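Local coordinates for ABC transporter periplasmic peptide-binding protein (Pseudoalteromonas, PDB 4QFL) that binds dipeptides such as Ala-Phe in the periplasm and probably delivers them to an ABC transporter for uptake, at residues R508-S513 and G525-A530; N283-T288 and E517-G522; C34-P39 and V264-S269; W233-A238 and L529-K534; H222-Y227 and Y244-N249. One frame throughout, in Å; residues are numbered along the deposited sequence. Where two conformers were deposited one is given.

How the interactions relate
Interactions 1 and 2 are the nearest neighbours, their centres about 6 Å apart, and they share a junction: Arg508 NH1 lies 2.8 Å from Gly522 O. Strand 500-513 of interaction 1 pairs with strand 282-287 of interaction 2 and with strand 264-266 of interaction 3, and strand 30-35 of interaction 3 pairs with strand 241-246 of interaction 5. Interactions 2 and 4 lie toward the surface. Interactions 1 and 4 have Leu529 and Ala530 in common, and Leu529 also packs on Tyr244 of interaction 5. The bound dipeptide lies close by: the side chain of Glu36 is about 6 Å from its phenylalanine, that of Ala526 about 7 Å from its alanine.

Interaction 1: residues R508-S513 and G525-A530; sequences RFQASS and GAISLA
Arg508 and Gly525 form a buried, polar side-chain-to-backbone contact that ties strand 500-513 to the loop running on to strand 533-534. The arginine meets the carbonyl end-on: NH1 donates to Gly525 O at 3.1 Å, and NH2 donates to the same Gly525 O at 3.0 Å. The oxygen sits at the guanidinium edge, near its plane, and both bonds are moderately bent. With CG anti to the backbone N (chi1 -169°) and the chain extended as far as NE, the guanidinium spans the distance from the strand to the loop. NH1 also donates to Gly522 O, so one side chain holds two carbonyls of the loop. Cut back to alanine, this position would probably leave the Gly525 carbonyl without these two donors and the Gly522 carbonyl without one, letting the loop shift. Beside the arginine, Ile527 turns its CD1 to Gln510 NE2 at 3.8 Å; that amide nitrogen is buried with no polar partner in the model. Asp181 and Asp54 accept from the backbone N of Ala526 and Ile527. Tyr33 of strand 30-35 packs against both Gln510 and Ile527, while helix 50-60 lies against Ala526 and strand 282-287 pairs with strand 500-513.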
# COMPACT_ATOMS: atom_id res chain seq x y z
N ARG A 508 -0.44 0.53 14.18
CA ARG A 508 0.78 0.09 13.52
C ARG A 508 1.83 -0.33 14.56
O ARG A 508 2.32 0.50 15.31
CB ARG A 508 1.31 1.22 12.64
CG ARG A 508 2.42 0.80 11.71
CD ARG A 508 2.82 1.92 10.77
NE ARG A 508 3.61 1.39 9.67
CZ ARG A 508 3.86 2.05 8.55
NH1 ARG A 508 3.40 3.28 8.40
NH2 ARG A 508 4.57 1.48 7.59
N PHE A 509 2.16 -1.62 14.61
CA PHE A 509 3.15 -2.13 15.56
C PHE A 509 4.46 -2.54 14.89
O PHE A 509 4.47 -3.01 13.76
CB PHE A 509 2.63 -3.37 16.29
CG PHE A 509 1.50 -3.12 17.25
CD1 PHE A 509 1.76 -2.70 18.54
CD2 PHE A 509 0.19 -3.35 16.86
CE1 PHE A 509 0.72 -2.49 19.43
CE2 PHE A 509 -0.86 -3.14 17.74
CZ PHE A 509 -0.59 -2.71 19.03
N GLN A 510 5.57 -2.40 15.61
CA GLN A 510 6.82 -3.01 15.20
C GLN A 510 7.69 -3.36 16.40
O GLN A 510 7.85 -2.55 17.32
CB GLN A 510 7.61 -2.10 14.27
CG GLN A 510 8.93 -2.70 13.84
CD GLN A 510 9.62 -1.84 12.83
OE1 GLN A 510 10.32 -0.89 13.18
NE2 GLN A 510 9.41 -2.14 11.55
N ALA A 511 8.26 -4.56 16.38
CA ALA A 511 9.14 -4.97 17.46
C ALA A 511 10.59 -4.87 17.02
O ALA A 511 10.93 -5.12 15.87
CB ALA A 511 8.83 -6.38 17.92
N SER A 512 11.46 -4.49 17.95
CA SER A 512 12.88 -4.46 17.65
C SER A 512 13.74 -4.61 18.90
O SER A 512 13.29 -4.35 20.02
CB SER A 512 13.23 -3.17 16.89
OG SER A 512 12.94 -2.00 17.64
N SER A 513 14.97 -5.06 18.69
CA SER A 513 15.96 -5.03 19.75
C SER A 513 16.15 -3.61 20.29
O SER A 513 16.14 -2.62 19.55
CB SER A 513 17.29 -5.56 19.24
OG SER A 513 18.33 -4.96 20.00
N GLY A 525 2.30 5.38 4.54
CA GLY A 525 3.48 5.06 3.77
C GLY A 525 4.29 3.90 4.31
O GLY A 525 4.01 3.37 5.38
N ALA A 526 5.30 3.51 3.54
CA ALA A 526 6.13 2.36 3.87
C ALA A 526 7.12 2.64 5.00
O ALA A 526 7.43 3.79 5.30
CB ALA A 526 6.87 1.89 2.64
N ILE A 527 7.59 1.57 5.61
CA ILE A 527 8.63 1.61 6.63
C ILE A 527 9.92 2.16 6.02
O ILE A 527 10.19 1.95 4.84
CB ILE A 527 8.87 0.19 7.19
CG1 ILE A 527 7.92 -0.09 8.35
CG2 ILE A 527 10.31 0.02 7.61
CD1 ILE A 527 7.35 -1.52 8.36
N SER A 528 10.72 2.88 6.81
CA SER A 528 12.03 3.33 6.35
C SER A 528 13.13 3.01 7.34
O SER A 528 12.98 3.26 8.54
CB SER A 528 12.04 4.83 6.04
OG SER A 528 13.35 5.28 5.75
N LEU A 529 14.22 2.45 6.83
CA LEU A 529 15.41 2.18 7.63
C LEU A 529 16.54 3.13 7.24
O LEU A 529 17.69 2.89 7.57
CB LEU A 529 15.87 0.74 7.45
CG LEU A 529 14.88 -0.39 7.77
CD1 LEU A 529 15.54 -1.75 7.56
CD2 LEU A 529 14.32 -0.28 9.18
N ALA A 530 16.19 4.19 6.53
CA ALA A 530 17.15 5.19 6.08
C ALA A 530 18.00 5.77 7.21
O ALA A 530 19.18 6.06 7.01
CB ALA A 530 16.44 6.31 5.32

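Interaction 2: residues N283-T288 and E517-G522; sequences NVERET and EGITLG
Glu285 is the first residue of 283-288 to touch the loop 517-522. Its CB rests against Leu521 CD1 at 4.0 Å, and the extended chain beyond carries the carboxylate toward Ile519, where Glu285 OE2 lies 3.8 Å from Ile519 CG1. The carboxylate passes across the CG1 branch at a slant, and the pair meets by packing alone. Arg286, the next residue along, starts out away from the loop, as expected of alternation along a strand, and its guanidinium bonds to Asn330. Glu287 faces the loop again and carries the polar part of the contact. Its CG lies anti to the carbonyl carbon (chi1 -46°) and the chain is straight from there, which brings OE2 to the backbone N of Gly522. That N-H donates to Glu287 OE2 at 2.9 Å with an angle of 153°, meeting the syn side of the oxygen and 22° out of the carboxylate plane. The same carboxylate lies across Leu521: Glu287 OE2 is 3.2 Å from Leu521 CB, so the leucine packs against the group that binds its neighbour's amide. At the end of the segment, Thr288 brings only its carbonyl oxygen near Gly522 O, and Thr288 OG1 bonds to a glycerol, probably from the crystallisation liquor. Gly522 O also accepts from Asn289. The loop is therefore fixed beside strand 282-287; Leu521 also packs on Arg508 and Gln510 of the neighbouring strand 500-513, while helix 273-278 packs against Val284.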
# COMPACT_ATOMS: atom_id res chain seq x y z
N ASN A 283 11.90 -3.38 22.23
CA ASN A 283 10.95 -2.28 22.14
C ASN A 283 9.84 -2.63 21.17
O ASN A 283 10.09 -3.18 20.11
CB ASN A 283 11.63 -1.01 21.65
CG ASN A 283 12.69 -0.51 22.60
OD1 ASN A 283 12.53 -0.55 23.82
ND2 ASN A 283 13.79 -0.04 22.04
N VAL A 284 8.62 -2.29 21.53
CA VAL A 284 7.52 -2.45 20.59
C VAL A 284 6.83 -1.10 20.42
O VAL A 284 6.27 -0.55 21.37
CB VAL A 284 6.54 -3.54 21.05
CG1 VAL A 284 5.52 -3.83 19.96
CG2 VAL A 284 7.31 -4.80 21.43
N GLU A 285 6.93 -0.54 19.22
CA GLU A 285 6.30 0.74 18.95
C GLU A 285 4.86 0.50 18.56
O GLU A 285 4.53 -0.52 17.98
CB GLU A 285 7.02 1.47 17.83
CG GLU A 285 8.44 1.87 18.14
CD GLU A 285 9.14 2.41 16.91
OE1 GLU A 285 8.84 3.57 16.52
OE2 GLU A 285 9.97 1.68 16.31
N ARG A 286 4.02 1.48 18.85
CA ARG A 286 2.58 1.37 18.66
C ARG A 286 2.10 2.73 18.21
O ARG A 286 2.04 3.66 19.00
CB ARG A 286 1.94 1.00 20.00
CG ARG A 286 0.43 1.05 20.04
CD ARG A 286 -0.09 0.89 21.47
NE ARG A 286 -1.54 0.92 21.49
CZ ARG A 286 -2.32 -0.12 21.77
NH1 ARG A 286 -1.79 -1.29 22.09
NH2 ARG A 286 -3.64 0.02 21.73
N GLU A 287 1.78 2.88 16.93
CA GLU A 287 1.43 4.20 16.42
C GLU A 287 0.09 4.21 15.70
O GLU A 287 -0.33 3.20 15.13
CB GLU A 287 2.51 4.69 15.46
CG GLU A 287 3.91 4.50 15.97
CD GLU A 287 4.97 5.03 15.01
OE1 GLU A 287 6.17 4.98 15.37
OE2 GLU A 287 4.61 5.50 13.89
N THR A 288 -0.58 5.36 15.74
CA THR A 288 -1.80 5.55 14.98
C THR A 288 -1.46 5.59 13.49
O THR A 288 -0.36 6.01 13.11
CB THR A 288 -2.54 6.83 15.37
OG1 THR A 288 -3.73 6.94 14.59
CG2 THR A 288 -1.68 8.04 15.09
N GLU A 517 17.63 2.01 16.89
CA GLU A 517 16.97 3.30 16.93
C GLU A 517 16.97 3.92 15.54
O GLU A 517 17.62 3.41 14.63
CB GLU A 517 17.67 4.23 17.92
CG GLU A 517 19.19 4.17 17.86
CD GLU A 517 19.86 5.21 18.72
OE1 GLU A 517 20.26 6.26 18.18
OE2 GLU A 517 19.98 4.99 19.94
N GLY A 518 16.22 5.00 15.38
CA GLY A 518 16.15 5.73 14.13
C GLY A 518 15.18 5.16 13.12
O GLY A 518 15.17 5.59 11.97
N ILE A 519 14.38 4.20 13.54
CA ILE A 519 13.44 3.55 12.63
C ILE A 519 12.12 4.31 12.57
O ILE A 519 11.59 4.71 13.60
CB ILE A 519 13.19 2.08 13.03
CG1 ILE A 519 13.32 1.89 14.55
CG2 ILE A 519 14.16 1.16 12.30
CD1 ILE A 519 14.75 1.76 15.03
N THR A 520 11.60 4.51 11.35
CA THR A 520 10.35 5.26 11.17
C THR A 520 9.17 4.44 10.60
O THR A 520 9.24 3.88 9.51
CB THR A 520 10.54 6.53 10.31
OG1 THR A 520 11.08 6.17 9.03
CG2 THR A 520 11.48 7.51 10.99
N LEU A 521 8.10 4.39 11.38
CA LEU A 521 6.83 3.79 10.94
C LEU A 521 5.89 4.79 10.25
O LEU A 521 5.76 4.79 9.02
CB LEU A 521 6.07 3.22 12.15
CG LEU A 521 6.70 2.10 12.98
CD1 LEU A 521 5.74 1.62 14.05
CD2 LEU A 521 7.10 0.97 12.07
N GLY A 522 5.22 5.62 11.06
CA GLY A 522 4.37 6.68 10.55
C GLY A 522 2.89 6.37 10.33
O GLY A 522 2.51 5.21 10.27

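Interaction 3: residues C34-P39 and V264-S269; sequences CAEANP and VTAHPS
Cys34, Glu36 and Ala266 carry most of this contact, where strand 30-35 meets strand 264-266 in parallel register. Around Cys34 the backbone does the joining: its N donates to Val264 O at 2.7 Å, nearly straight, and its O accepts from Ala266 N at 3.0 Å. Its side chain lies on the same sheet face as that of Thr265, and its SG forms the disulfide with Cys262. Past the strand, Glu36 folds back on Ala266 and His267. Its CG stands between the backbone N and the carbonyl carbon (chi1 78°) and the chain bends again at chi2, which sets OE1 3.3 Å from Ala266 CB. The carboxylate stands steeply to the imidazole, their planes 77° apart, and OE2 approaches His267 CD2 at 3.3 Å. A water links the two, 2.9 Å from Glu36 OE2 and 3.0 Å from His267 NE2. OE2 also forms a salt bridge to Arg383, a residue of the phenylalanine pocket, and accepts from Ser51. A glutamine in its place would probably leave the Arg383 charge without its mate. Helix 250-258 packs on Cys34, Glu36 and Thr265, and strands 241-246 and 500-513 flank the pair of strands.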
# COMPACT_ATOMS: atom_id res chain seq x y z
N CYS A 34 13.23 -8.96 10.02
CA CYS A 34 12.37 -10.11 9.74
C CYS A 34 11.15 -9.67 8.95
O CYS A 34 10.25 -9.04 9.51
CB CYS A 34 11.88 -10.79 11.02
SG CYS A 34 12.79 -12.30 11.49
N ALA A 35 11.13 -10.04 7.67
CA ALA A 35 10.10 -9.61 6.73
C ALA A 35 9.02 -10.67 6.52
O ALA A 35 9.29 -11.87 6.50
CB ALA A 35 10.74 -9.27 5.40
N GLU A 36 7.78 -10.22 6.36
CA GLU A 36 6.64 -11.13 6.27
C GLU A 36 6.42 -11.76 4.88
O GLU A 36 5.60 -12.66 4.73
CB GLU A 36 5.36 -10.45 6.78
CG GLU A 36 4.70 -9.46 5.81
CD GLU A 36 5.25 -8.06 5.90
OE1 GLU A 36 6.32 -7.85 6.51
OE2 GLU A 36 4.59 -7.14 5.36
N ALA A 37 7.13 -11.29 3.86
CA ALA A 37 6.95 -11.86 2.53
C ALA A 37 8.11 -11.55 1.60
O ALA A 37 8.88 -10.64 1.82
CB ALA A 37 5.65 -11.39 1.91
N ASN A 38 8.19 -12.36 0.55
CA ASN A 38 9.16 -12.19 -0.51
C ASN A 38 8.82 -10.92 -1.31
O ASN A 38 7.64 -10.64 -1.55
CB ASN A 38 9.06 -13.46 -1.36
CG ASN A 38 10.12 -13.57 -2.41
OD1 ASN A 38 9.81 -13.64 -3.60
ND2 ASN A 38 11.38 -13.60 -1.99
N PRO A 39 9.83 -10.12 -1.71
CA PRO A 39 9.50 -8.97 -2.56
C PRO A 39 9.22 -9.43 -3.98
O PRO A 39 9.91 -10.33 -4.46
CB PRO A 39 10.79 -8.14 -2.54
CG PRO A 39 11.87 -9.17 -2.37
CD PRO A 39 11.28 -10.25 -1.49
N VAL A 264 14.81 -6.62 14.01
CA VAL A 264 13.53 -5.97 13.81
C VAL A 264 12.53 -6.96 13.23
O VAL A 264 12.86 -7.73 12.34
CB VAL A 264 13.63 -4.76 12.87
CG1 VAL A 264 12.27 -4.08 12.76
CG2 VAL A 264 14.68 -3.78 13.34
N THR A 265 11.31 -6.91 13.75
CA THR A 265 10.25 -7.82 13.34
C THR A 265 9.04 -7.08 12.80
O THR A 265 8.38 -6.33 13.50
CB THR A 265 9.80 -8.72 14.50
OG1 THR A 265 10.71 -9.81 14.62
CG2 THR A 265 8.43 -9.28 14.22
N ALA A 266 8.78 -7.30 11.52
CA ALA A 266 7.63 -6.72 10.86
C ALA A 266 6.35 -7.34 11.39
O ALA A 266 6.30 -8.55 11.65
CB ALA A 266 7.73 -6.94 9.35
N HIS A 267 5.34 -6.50 11.55
CA HIS A 267 4.00 -6.95 11.92
C HIS A 267 4.02 -8.07 12.96
O HIS A 267 3.70 -9.21 12.64
CB HIS A 267 3.24 -7.43 10.67
CG HIS A 267 3.19 -6.41 9.58
ND1 HIS A 267 2.23 -5.42 9.53
CD2 HIS A 267 3.98 -6.22 8.49
CE1 HIS A 267 2.42 -4.67 8.46
NE2 HIS A 267 3.47 -5.14 7.80
N PRO A 268 4.41 -7.74 14.21
CA PRO A 268 4.42 -8.73 15.29
C PRO A 268 3.03 -9.31 15.55
O PRO A 268 2.03 -8.59 15.53
CB PRO A 268 4.91 -7.94 16.50
CG PRO A 268 4.66 -6.52 16.16
CD PRO A 268 4.86 -6.42 14.69
N SER A 269 2.96 -10.61 15.78
CA SER A 269 1.69 -11.28 16.03
C SER A 269 1.05 -10.84 17.35
O SER A 269 1.66 -10.91 18.41
CB SER A 269 1.87 -12.80 16.02
OG SER A 269 2.35 -13.26 14.77
O HOH W 1 3.96 -4.30 4.95

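Interaction 4: residues W233-A238 and L529-K534; sequences WKHEVA and LANARK
His235 makes the close part of this surface contact, in which the loop 233-238, between strands 223-228 and 241-246, meets the turn leading into the short strand 533-534. Two oxygens approach the ring from different directions. Ala530 O lies at the edge, near the ring plane, only 2.9 Å from His235 CE1, whereas Asn531 OD1 sits over one face, 3.3 Å above the plane and offset toward the rim. The asparagine amide is tilted 25° from the ring, so the two flat groups are roughly aligned. Neither oxygen lies where an NE2 hydrogen bond would need it. CG of His235 stands between its backbone N and carbonyl carbon (chi1 59°), and its ND1 donates weakly to Glu236 O, which may help steady the ring. A type I turn from Leu529 to Ala532, closed by Ala532 N to Leu529 O, presents both oxygens.

Toward Ala238 the contact is looser and wetter. Its CB touches Arg533 CB at 3.7 Å, but the polar link is made through water. One water accepts from Ala238 N at 2.8 Å and donates to Ala530 O; a second donates to Ala532 O at 2.6 Å, and its bonds to Ala238 N and Ala530 O are weak.

With a C-H edge facing a carbonyl, the chemistry implies a hold by van der Waals contact and bridging water and by no direct hydrogen bond between the segments.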
# COMPACT_ATOMS: atom_id res chain seq x y z
N TRP A 233 23.43 11.27 -0.83
CA TRP A 233 23.37 12.72 -0.81
C TRP A 233 22.82 13.28 0.48
O TRP A 233 23.32 14.28 0.98
CB TRP A 233 22.52 13.23 -1.96
CG TRP A 233 21.10 12.75 -1.90
CD1 TRP A 233 20.62 11.56 -2.38
CD2 TRP A 233 19.97 13.45 -1.36
NE1 TRP A 233 19.26 11.48 -2.16
CE2 TRP A 233 18.84 12.62 -1.54
CE3 TRP A 233 19.80 14.69 -0.74
CZ2 TRP A 233 17.56 12.99 -1.12
CZ3 TRP A 233 18.53 15.06 -0.33
CH2 TRP A 233 17.43 14.21 -0.53
N LYS A 234 21.77 12.66 1.00
CA LYS A 234 21.01 13.29 2.06
C LYS A 234 21.74 13.29 3.39
O LYS A 234 21.81 14.32 4.07
CB LYS A 234 19.64 12.63 2.21
CG LYS A 234 18.81 13.25 3.31
CD LYS A 234 17.79 12.26 3.85
CE LYS A 234 16.48 12.40 3.15
NZ LYS A 234 16.65 12.31 1.67
N HIS A 235 22.29 12.14 3.77
CA HIS A 235 23.02 12.05 5.03
C HIS A 235 24.05 10.94 5.02
O HIS A 235 24.09 10.12 4.11
CB HIS A 235 22.06 11.89 6.23
CG HIS A 235 21.16 10.69 6.16
ND1 HIS A 235 21.55 9.44 6.58
CD2 HIS A 235 19.88 10.56 5.75
CE1 HIS A 235 20.56 8.58 6.42
NE2 HIS A 235 19.53 9.24 5.92
N GLU A 236 24.90 10.92 6.04
CA GLU A 236 25.86 9.85 6.21
C GLU A 236 25.11 8.65 6.75
O GLU A 236 24.61 8.69 7.86
CB GLU A 236 26.96 10.28 7.18
CG GLU A 236 28.07 9.26 7.31
CD GLU A 236 28.85 9.08 6.02
OE1 GLU A 236 29.08 10.09 5.31
OE2 GLU A 236 29.22 7.93 5.70
N VAL A 237 25.02 7.59 5.96
CA VAL A 237 24.31 6.38 6.37
C VAL A 237 25.03 5.64 7.50
O VAL A 237 26.23 5.39 7.43
CB VAL A 237 24.10 5.44 5.17
CG1 VAL A 237 23.39 4.17 5.60
CG2 VAL A 237 23.32 6.17 4.09
N ALA A 238 24.29 5.28 8.54
CA ALA A 238 24.89 4.67 9.72
C ALA A 238 25.18 3.17 9.57
O ALA A 238 26.30 2.73 9.80
CB ALA A 238 24.02 4.93 10.94
N LEU A 529 14.22 2.45 6.83
CA LEU A 529 15.41 2.18 7.63
C LEU A 529 16.54 3.13 7.24
O LEU A 529 17.69 2.89 7.57
CB LEU A 529 15.87 0.74 7.45
CG LEU A 529 14.88 -0.39 7.77
CD1 LEU A 529 15.54 -1.75 7.56
CD2 LEU A 529 14.32 -0.28 9.18
N ALA A 530 16.19 4.19 6.53
CA ALA A 530 17.15 5.19 6.08
C ALA A 530 18.00 5.77 7.21
O ALA A 530 19.18 6.06 7.01
CB ALA A 530 16.44 6.31 5.32
N ASN A 531 17.40 5.95 8.38
CA ASN A 531 18.11 6.53 9.52
C ASN A 531 18.39 5.54 10.64
O ASN A 531 18.81 5.93 11.73
CB ASN A 531 17.34 7.73 10.08
CG ASN A 531 17.36 8.91 9.15
OD1 ASN A 531 18.37 9.62 9.04
ND2 ASN A 531 16.25 9.14 8.46
N ALA A 532 18.16 4.27 10.37
CA ALA A 532 18.40 3.23 11.36
C ALA A 532 19.87 3.14 11.76
O ALA A 532 20.76 3.40 10.95
CB ALA A 532 17.91 1.89 10.84
N ARG A 533 20.11 2.74 13.01
CA ARG A 533 21.45 2.47 13.51
C ARG A 533 21.37 1.55 14.72
O ARG A 533 20.31 1.40 15.32
CB ARG A 533 22.17 3.76 13.90
CG ARG A 533 21.30 4.75 14.66
CD ARG A 533 22.14 5.89 15.21
NE ARG A 533 22.97 5.44 16.32
CZ ARG A 533 24.29 5.60 16.39
NH1 ARG A 533 24.95 6.19 15.40
NH2 ARG A 533 24.94 5.16 17.46
N LYS A 534 22.49 0.93 15.09
CA LYS A 534 22.52 0.09 16.29
C LYS A 534 23.36 0.68 17.44
O LYS A 534 24.01 1.70 17.27
CB LYS A 534 22.94 -1.35 15.96
CG LYS A 534 21.77 -2.20 15.45
CD LYS A 534 22.20 -3.41 14.63
CE LYS A 534 22.68 -4.55 15.51
NZ LYS A 534 22.95 -5.79 14.73
O HOH W 2 21.72 6.28 8.23
O HOH W 3 21.41 3.84 8.51

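Interaction 5: residues H222-Y227 and Y244-N249; sequences HLVRFY and YDITPN
CG of Tyr244 sits anti to its carbonyl carbon (chi1 -66°), which lays the tyrosine side chain beside Val224, both pointing the same way. Val224 has a chi1 of 25°, away from a staggered position, and with it CG1 presses on Tyr244 CB at 3.3 Å. Farther along, Phe226 CE2 meets Tyr244 CE1 at 3.9 Å; the rings are set obliquely, planes 70° apart and centroids 5.9 Å. Val224 CG2 lies over a face of the Phe226 ring, which joins the three side chains in one apolar row. Ile246 extends it at the other end, its CD1 4.3 Å from Val224 CG1.

The backbones beneath form an antiparallel ladder. Val224 and Tyr244 are a hydrogen-bonded pair, Tyr244 N donating to Val224 O at 2.8 Å and Val224 N returning the bond to Tyr244 O. Leu223 and Asp245 form the adjoining non-hydrogen-bonded pair, and the next bond runs from Ile246 N to His222 O at 3.0 Å. His222 and Leu223 together face Arg219 in a classic beta bulge. Asp245, on the face opposite to Val224 and Tyr244, forms a salt bridge with Lys256, while Val224 and Tyr244 pack on Ile55 of helix 50-60.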
# COMPACT_ATOMS: atom_id res chain seq x y z
N HIS A 222 14.35 -16.43 0.70
CA HIS A 222 15.23 -16.60 1.86
C HIS A 222 15.75 -15.28 2.37
O HIS A 222 15.53 -14.94 3.53
CB HIS A 222 16.40 -17.54 1.55
CG HIS A 222 17.32 -17.76 2.72
ND1 HIS A 222 18.63 -18.16 2.57
CD2 HIS A 222 17.11 -17.64 4.05
CE1 HIS A 222 19.19 -18.27 3.76
NE2 HIS A 222 18.29 -17.97 4.68
N LEU A 223 16.44 -14.53 1.53
CA LEU A 223 16.96 -13.27 2.02
C LEU A 223 17.25 -12.20 0.99
O LEU A 223 17.37 -12.46 -0.20
CB LEU A 223 18.19 -13.47 2.92
CG LEU A 223 19.49 -14.04 2.37
CD1 LEU A 223 20.13 -13.18 1.29
CD2 LEU A 223 20.44 -14.21 3.54
N VAL A 224 17.34 -10.97 1.48
CA VAL A 224 17.82 -9.87 0.69
C VAL A 224 18.90 -9.15 1.49
O VAL A 224 18.77 -8.93 2.70
CB VAL A 224 16.68 -8.95 0.20
CG1 VAL A 224 15.49 -9.04 1.11
CG2 VAL A 224 17.16 -7.51 0.04
N ARG A 225 19.99 -8.83 0.81
CA ARG A 225 21.12 -8.17 1.42
C ARG A 225 21.39 -6.86 0.69
O ARG A 225 21.50 -6.83 -0.55
CB ARG A 225 22.33 -9.10 1.36
CG ARG A 225 23.54 -8.61 2.11
CD ARG A 225 24.74 -9.48 1.80
NE ARG A 225 24.47 -10.90 1.99
CZ ARG A 225 24.43 -11.50 3.18
NH1 ARG A 225 24.62 -10.79 4.28
NH2 ARG A 225 24.20 -12.80 3.27
N PHE A 226 21.46 -5.78 1.46
CA PHE A 226 21.85 -4.46 0.97
C PHE A 226 23.08 -3.99 1.74
O PHE A 226 23.34 -4.45 2.86
CB PHE A 226 20.75 -3.42 1.23
CG PHE A 226 19.46 -3.65 0.48
CD1 PHE A 226 19.43 -4.36 -0.71
CD2 PHE A 226 18.27 -3.14 0.98
CE1 PHE A 226 18.24 -4.56 -1.38
CE2 PHE A 226 17.07 -3.33 0.31
CZ PHE A 226 17.06 -4.05 -0.87
N TYR A 227 23.83 -3.06 1.15
CA TYR A 227 24.91 -2.42 1.89
C TYR A 227 24.85 -0.91 1.79
O TYR A 227 24.24 -0.34 0.87
CB TYR A 227 26.27 -2.96 1.47
CG TYR A 227 26.68 -2.63 0.06
CD1 TYR A 227 26.16 -3.34 -1.02
CD2 TYR A 227 27.59 -1.62 -0.20
CE1 TYR A 227 26.53 -3.05 -2.31
CE2 TYR A 227 27.97 -1.32 -1.49
CZ TYR A 227 27.44 -2.04 -2.54
OH TYR A 227 27.83 -1.74 -3.83
N TYR A 244 17.39 -8.55 5.06
CA TYR A 244 16.01 -8.94 5.32
C TYR A 244 15.90 -10.46 5.32
O TYR A 244 16.29 -11.13 4.36
CB TYR A 244 15.06 -8.35 4.27
CG TYR A 244 14.95 -6.86 4.31
CD1 TYR A 244 15.90 -6.06 3.69
CD2 TYR A 244 13.91 -6.24 4.97
CE1 TYR A 244 15.82 -4.69 3.73
CE2 TYR A 244 13.81 -4.86 5.02
CZ TYR A 244 14.77 -4.09 4.39
OH TYR A 244 14.68 -2.73 4.42
N ASP A 245 15.35 -11.00 6.40
CA ASP A 245 15.15 -12.42 6.55
C ASP A 245 13.70 -12.71 6.21
O ASP A 245 12.81 -12.36 6.97
CB ASP A 245 15.46 -12.82 8.00
CG ASP A 245 15.26 -14.30 8.26
OD1 ASP A 245 14.58 -14.96 7.47
OD2 ASP A 245 15.80 -14.80 9.27
N ILE A 246 13.47 -13.31 5.06
CA ILE A 246 12.10 -13.57 4.62
C ILE A 246 11.47 -14.71 5.40
O ILE A 246 11.81 -15.88 5.20
CB ILE A 246 12.06 -13.89 3.14
CG1 ILE A 246 12.77 -12.79 2.35
CG2 ILE A 246 10.63 -14.05 2.68
CD1 ILE A 246 12.18 -11.44 2.56
N THR A 247 10.55 -14.38 6.29
CA THR A 247 9.96 -15.35 7.19
C THR A 247 8.46 -15.10 7.28
O THR A 247 8.00 -14.31 8.10
CB THR A 247 10.54 -15.22 8.60
OG1 THR A 247 11.97 -15.18 8.54
CG2 THR A 247 10.11 -16.38 9.47
N PRO A 248 7.68 -15.79 6.43
CA PRO A 248 6.24 -15.53 6.34
C PRO A 248 5.46 -15.86 7.61
O PRO A 248 4.44 -15.23 7.89
CB PRO A 248 5.79 -16.45 5.21
CG PRO A 248 7.03 -16.68 4.41
CD PRO A 248 8.13 -16.73 5.39
N ASN A 249 5.91 -16.84 8.37
CA ASN A 249 5.14 -17.25 9.54
C ASN A 249 5.33 -16.27 10.69
O ASN A 249 6.45 -16.06 11.15
CB ASN A 249 5.52 -18.66 9.97
CG ASN A 249 4.67 -19.16 11.12
OD1 ASN A 249 3.47 -19.40 10.97
ND2 ASN A 249 5.28 -19.32 12.28